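Local coordinates for protein ACDH-11, isoform b (Caenorhabditis elegans, PDB 4Y9J) that belongs to the acyl-CoA dehydrogenase family of flavoproteins and carries bound flavin-adenine dinucleotide in a four-chain assembly, at residues D30-L42 against D542-D554. Sequence-based numbering, arbitrary orientation.
Sequences DDPILDRTLRRLL and DHASDSSVANQSD
R36 and R40, one turn apart on the short helix 34-41, reach across to the end of helix 524-545, the link after it and the start of helix 552-563, each meeting its own acidic partners. R36 grips D554 side-on: NH2 gives a nearly straight bond to OD1 (2.8 Å, 172°), in the guanidinium plane, while NE reaches the syn lone pair of OD2 at 3.0 Å. The bend at chi3 (-58°) turns the guanidinium onto this carboxylate. Over its face lies the amide of N551, ND2 3.2 Å from R36 CZ; as both groups are donors this is packing, not a hydrogen bond.

The carboxylate is itself held in place. N551 and D554 form a capping box: asparagine suits the N-cap because OD1 accepts from D554 N, while D554 shares OD2 between R36 NE and N551 N. R36 NH2 also pairs with D589 of the second subunit.

R40, bent the other way at chi3 (68°), sends NE to D546 OD2 (3.1 Å), nearly in its guanidinium plane, and NH2 to D542 OD2 (3.3 Å) from above the carboxylate plane. Aspartate suits position 546 because OD1 accepts from S548 N in an Asx turn while OD2 serves R40. H543 CA sits over the guanidinium face. The aliphatic part of R40 serves as a hydrophobic surface: CG packs on V549 CG2 at 3.5 Å and CD approaches H543 CD2. H543 NE2 is buried here without a polar partner in the model.

Paired charges, backed by arginine methylenes, thus join the N-terminal region to the C-terminal helices, and the R36 cluster extends this link into the subunit interface.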
loop_
_atom_site.group_PDB
_atom_site.type_symbol
_atom_site.label_atom_id
_atom_site.label_comp_id
_atom_site.label_asym_id
_atom_site.label_seq_id
_atom_site.Cartn_x
_atom_site.Cartn_y
_atom_site.Cartn_z
ATOM N N ASP B 30 36.966 -12.148 -0.003
ATOM C CA ASP B 30 36.970 -11.328 -1.180
ATOM C C ASP B 30 37.514 -9.968 -0.860
ATOM O O ASP B 30 37.806 -9.211 -1.821
ATOM C CB ASP B 30 35.530 -11.212 -1.721
ATOM C CG ASP B 30 35.456 -10.636 -3.172
ATOM O OD1 ASP B 30 35.923 -11.317 -4.142
ATOM O OD2 ASP B 30 34.907 -9.524 -3.314
ATOM N N ASP B 31 37.630 -9.608 0.430
ATOM C CA ASP B 31 38.063 -8.238 0.761
ATOM C C ASP B 31 39.550 -8.066 0.348
ATOM O O ASP B 31 40.376 -8.908 0.705
ATOM C CB ASP B 31 37.895 -7.881 2.246
ATOM C CG ASP B 31 38.025 -6.361 2.528
ATOM O OD1 ASP B 31 39.154 -5.858 2.757
ATOM O OD2 ASP B 31 36.980 -5.664 2.576
ATOM N N PRO B 32 39.866 -6.959 -0.353
ATOM C CA PRO B 32 41.235 -6.613 -0.730
ATOM C C PRO B 32 42.234 -6.550 0.401
ATOM O O PRO B 32 43.343 -7.009 0.223
ATOM C CB PRO B 32 41.057 -5.233 -1.342
ATOM C CG PRO B 32 39.728 -5.300 -2.006
ATOM C CD PRO B 32 38.900 -6.066 -1.020
ATOM N N ILE B 33 41.890 -5.971 1.544
ATOM C CA ILE B 33 42.872 -5.768 2.594
ATOM C C ILE B 33 42.574 -6.229 4.003
ATOM O O ILE B 33 43.471 -6.208 4.822
ATOM C CB ILE B 33 43.265 -4.297 2.804
ATOM C CG1 ILE B 33 42.090 -3.453 3.187
ATOM C CG2 ILE B 33 44.053 -3.711 1.637
ATOM C CD1 ILE B 33 42.583 -2.177 3.825
ATOM N N LEU B 34 41.342 -6.624 4.304
ATOM C CA LEU B 34 40.988 -7.087 5.643
ATOM C C LEU B 34 41.866 -8.193 6.230
ATOM O O LEU B 34 42.328 -8.079 7.362
ATOM C CB LEU B 34 39.531 -7.577 5.644
ATOM C CG LEU B 34 39.019 -7.928 7.022
ATOM C CD1 LEU B 34 39.282 -6.803 8.008
ATOM C CD2 LEU B 34 37.545 -8.225 6.841
ATOM N N ASP B 35 42.029 -9.285 5.493
ATOM C CA ASP B 35 42.810 -10.390 5.995
ATOM C C ASP B 35 44.296 -9.971 6.165
ATOM O O ASP B 35 44.910 -10.305 7.181
ATOM C CB ASP B 35 42.688 -11.594 5.056
ATOM C CG ASP B 35 43.504 -12.836 5.533
ATOM O OD1 ASP B 35 43.088 -13.506 6.519
ATOM O OD2 ASP B 35 44.532 -13.148 4.895
ATOM N N ARG B 36 44.885 -9.281 5.177
ATOM C CA ARG B 36 46.279 -8.796 5.293
ATOM C C ARG B 36 46.458 -7.919 6.530
ATOM O O ARG B 36 47.454 -8.037 7.203
ATOM C CB ARG B 36 46.763 -8.075 4.027
ATOM C CG ARG B 36 47.026 -8.996 2.842
ATOM C CD ARG B 36 47.975 -8.423 1.807
ATOM N NE ARG B 36 47.604 -7.138 1.183
ATOM C CZ ARG B 36 46.631 -6.960 0.287
ATOM N NH1 ARG B 36 45.868 -7.973 -0.117
ATOM N NH2 ARG B 36 46.405 -5.744 -0.217
ATOM N N THR B 37 45.466 -7.089 6.842
ATOM C CA THR B 37 45.498 -6.154 7.958
ATOM C C THR B 37 45.420 -6.875 9.282
ATOM O O THR B 37 46.177 -6.546 10.208
ATOM C CB THR B 37 44.328 -5.179 7.862
ATOM O OG1 THR B 37 44.403 -4.512 6.611
ATOM C CG2 THR B 37 44.339 -4.169 9.008
ATOM N N LEU B 38 44.547 -7.886 9.376
ATOM C CA LEU B 38 44.461 -8.710 10.589
ATOM C C LEU B 38 45.750 -9.512 10.864
ATOM O O LEU B 38 46.200 -9.668 12.014
ATOM C CB LEU B 38 43.257 -9.689 10.537
ATOM C CG LEU B 38 41.877 -9.043 10.388
ATOM C CD1 LEU B 38 40.782 -10.124 10.380
ATOM C CD2 LEU B 38 41.681 -7.951 11.434
ATOM N N ARG B 39 46.322 -10.064 9.809
ATOM C CA ARG B 39 47.641 -10.701 9.923
ATOM C C ARG B 39 48.706 -9.806 10.570
ATOM O O ARG B 39 49.530 -10.292 11.288
ATOM C CB ARG B 39 48.163 -11.098 8.557
ATOM C CG ARG B 39 47.586 -12.353 7.970
ATOM C CD ARG B 39 48.161 -12.592 6.584
ATOM N NE ARG B 39 47.542 -13.786 6.039
ATOM C CZ ARG B 39 47.910 -15.025 6.360
ATOM N NH1 ARG B 39 48.928 -15.244 7.196
ATOM N NH2 ARG B 39 47.267 -16.058 5.829
ATOM N N ARG B 40 48.701 -8.510 10.280
ATOM C CA ARG B 40 49.683 -7.581 10.831
ATOM C C ARG B 40 49.398 -7.202 12.241
ATOM O O ARG B 40 50.298 -7.019 13.012
ATOM C CB ARG B 40 49.672 -6.276 10.056
ATOM C CG ARG B 40 50.115 -6.457 8.642
ATOM C CD ARG B 40 50.239 -5.104 7.947
ATOM N NE ARG B 40 51.352 -4.377 8.563
ATOM C CZ ARG B 40 51.253 -3.232 9.234
ATOM N NH1 ARG B 40 50.060 -2.591 9.363
ATOM N NH2 ARG B 40 52.382 -2.725 9.751
ATOM N N LEU B 41 48.131 -6.993 12.550
ATOM C CA LEU B 41 47.735 -6.430 13.857
ATOM C C LEU B 41 47.622 -7.441 14.966
ATOM O O LEU B 41 47.820 -7.101 16.105
ATOM C CB LEU B 41 46.406 -5.676 13.731
ATOM C CG LEU B 41 46.424 -4.476 12.804
ATOM C CD1 LEU B 41 45.045 -3.846 12.633
ATOM C CD2 LEU B 41 47.405 -3.443 13.310
ATOM N N LEU B 42 47.290 -8.681 14.636
ATOM C CA LEU B 42 47.050 -9.706 15.619
ATOM C C LEU B 42 48.228 -10.665 15.755
ATOM O O LEU B 42 48.867 -11.018 14.770
ATOM C CB LEU B 42 45.861 -10.550 15.240
ATOM C CG LEU B 42 44.520 -9.822 15.102
ATOM C CD1 LEU B 42 43.488 -10.801 14.542
ATOM C CD2 LEU B 42 44.022 -9.265 16.433
ATOM N N ASP B 542 52.905 2.475 6.434
ATOM C CA ASP B 542 53.331 1.476 7.387
ATOM C C ASP B 542 52.857 0.104 6.913
ATOM O O ASP B 542 53.617 -0.857 6.870
ATOM C CB ASP B 542 52.750 1.822 8.742
ATOM C CG ASP B 542 53.340 1.001 9.881
ATOM O OD1 ASP B 542 54.567 0.944 10.045
ATOM O OD2 ASP B 542 52.529 0.425 10.614
ATOM N N HIS B 543 51.626 0.028 6.475
ATOM C CA HIS B 543 51.106 -1.194 5.892
ATOM C C HIS B 543 51.864 -1.694 4.664
ATOM O O HIS B 543 52.194 -2.883 4.591
ATOM C CB HIS B 543 49.662 -0.969 5.536
ATOM C CG HIS B 543 48.963 -2.176 5.001
ATOM N ND1 HIS B 543 48.793 -2.406 3.651
ATOM C CD2 HIS B 543 48.317 -3.175 5.637
ATOM C CE1 HIS B 543 48.088 -3.511 3.483
ATOM N NE2 HIS B 543 47.813 -4.007 4.673
ATOM N N ALA B 544 52.161 -0.800 3.716
ATOM C CA ALA B 544 52.861 -1.182 2.475
ATOM C C ALA B 544 54.329 -1.530 2.721
ATOM O O ALA B 544 54.961 -2.255 1.898
ATOM C CB ALA B 544 52.785 -0.055 1.451
ATOM N N SER B 545 54.878 -0.953 3.796
ATOM C CA SER B 545 56.296 -1.137 4.142
ATOM C C SER B 545 56.542 -2.527 4.740
ATOM O O SER B 545 57.681 -2.996 4.771
ATOM C CB SER B 545 56.783 -0.048 5.121
ATOM O OG SER B 545 56.816 1.250 4.526
ATOM N N ASP B 546 55.501 -3.174 5.238
ATOM C CA ASP B 546 55.621 -4.474 5.875
ATOM C C ASP B 546 55.744 -5.582 4.844
ATOM O O ASP B 546 54.749 -6.179 4.435
ATOM C CB ASP B 546 54.457 -4.731 6.816
ATOM C CG ASP B 546 54.536 -6.094 7.517
ATOM O OD1 ASP B 546 55.365 -6.959 7.127
ATOM O OD2 ASP B 546 53.766 -6.279 8.468
ATOM N N SER B 547 56.990 -5.887 4.468
ATOM C CA SER B 547 57.230 -6.794 3.352
ATOM C C SER B 547 56.741 -8.187 3.672
ATOM O O SER B 547 56.623 -9.008 2.790
ATOM C CB SER B 547 58.706 -6.881 3.009
ATOM O OG SER B 547 59.367 -7.607 4.037
ATOM N N SER B 548 56.450 -8.462 4.925
ATOM C CA SER B 548 55.938 -9.768 5.270
ATOM C C SER B 548 54.525 -10.002 4.739
ATOM O O SER B 548 54.156 -11.159 4.538
ATOM C CB SER B 548 55.946 -9.955 6.782
ATOM O OG SER B 548 54.832 -9.260 7.320
ATOM N N VAL B 549 53.722 -8.936 4.531
ATOM C CA VAL B 549 52.349 -9.129 4.057
ATOM C C VAL B 549 52.009 -8.252 2.848
ATOM O O VAL B 549 51.176 -8.642 2.039
ATOM C CB VAL B 549 51.251 -8.955 5.168
ATOM C CG1 VAL B 549 51.721 -9.510 6.512
ATOM C CG2 VAL B 549 50.833 -7.510 5.333
ATOM N N ALA B 550 52.672 -7.113 2.710
ATOM C CA ALA B 550 52.312 -6.143 1.675
ATOM C C ALA B 550 52.453 -6.767 0.298
ATOM O O ALA B 550 53.370 -7.562 0.093
ATOM C CB ALA B 550 53.233 -4.937 1.780
ATOM N N ASN B 551 51.559 -6.443 -0.644
ATOM C CA ASN B 551 51.839 -6.725 -2.064
ATOM C C ASN B 551 52.045 -5.406 -2.830
ATOM O O ASN B 551 51.932 -4.323 -2.259
ATOM C CB ASN B 551 50.726 -7.577 -2.683
ATOM C CG ASN B 551 49.383 -6.898 -2.630
ATOM O OD1 ASN B 551 49.296 -5.678 -2.753
ATOM N ND2 ASN B 551 48.337 -7.665 -2.384
ATOM N N GLN B 552 52.310 -5.500 -4.120
ATOM C CA GLN B 552 52.595 -4.329 -4.961
ATOM C C GLN B 552 51.439 -3.311 -4.926
ATOM O O GLN B 552 51.674 -2.105 -4.873
ATOM C CB GLN B 552 52.918 -4.767 -6.384
ATOM C CG GLN B 552 53.399 -3.640 -7.294
ATOM C CD GLN B 552 54.645 -2.962 -6.764
ATOM O OE1 GLN B 552 55.409 -3.568 -6.071
ATOM N NE2 GLN B 552 54.821 -1.701 -7.057
ATOM N N SER B 553 50.208 -3.796 -4.886
ATOM C CA SER B 553 49.043 -2.891 -4.840
ATOM C C SER B 553 49.127 -2.045 -3.561
ATOM O O SER B 553 48.751 -0.875 -3.561
ATOM C CB SER B 553 47.725 -3.662 -4.873
ATOM O OG SER B 553 47.219 -4.026 -3.550
ATOM N N ASP B 554 49.680 -2.597 -2.477
ATOM C CA ASP B 554 49.730 -1.863 -1.232
ATOM C C ASP B 554 50.643 -0.654 -1.366
ATOM O O ASP B 554 50.323 0.427 -0.844
ATOM C CB ASP B 554 50.199 -2.761 -0.069
ATOM C CG ASP B 554 49.137 -3.802 0.355
ATOM O OD1 ASP B 554 47.916 -3.502 0.377
ATOM O OD2 ASP B 554 49.527 -4.946 0.727
#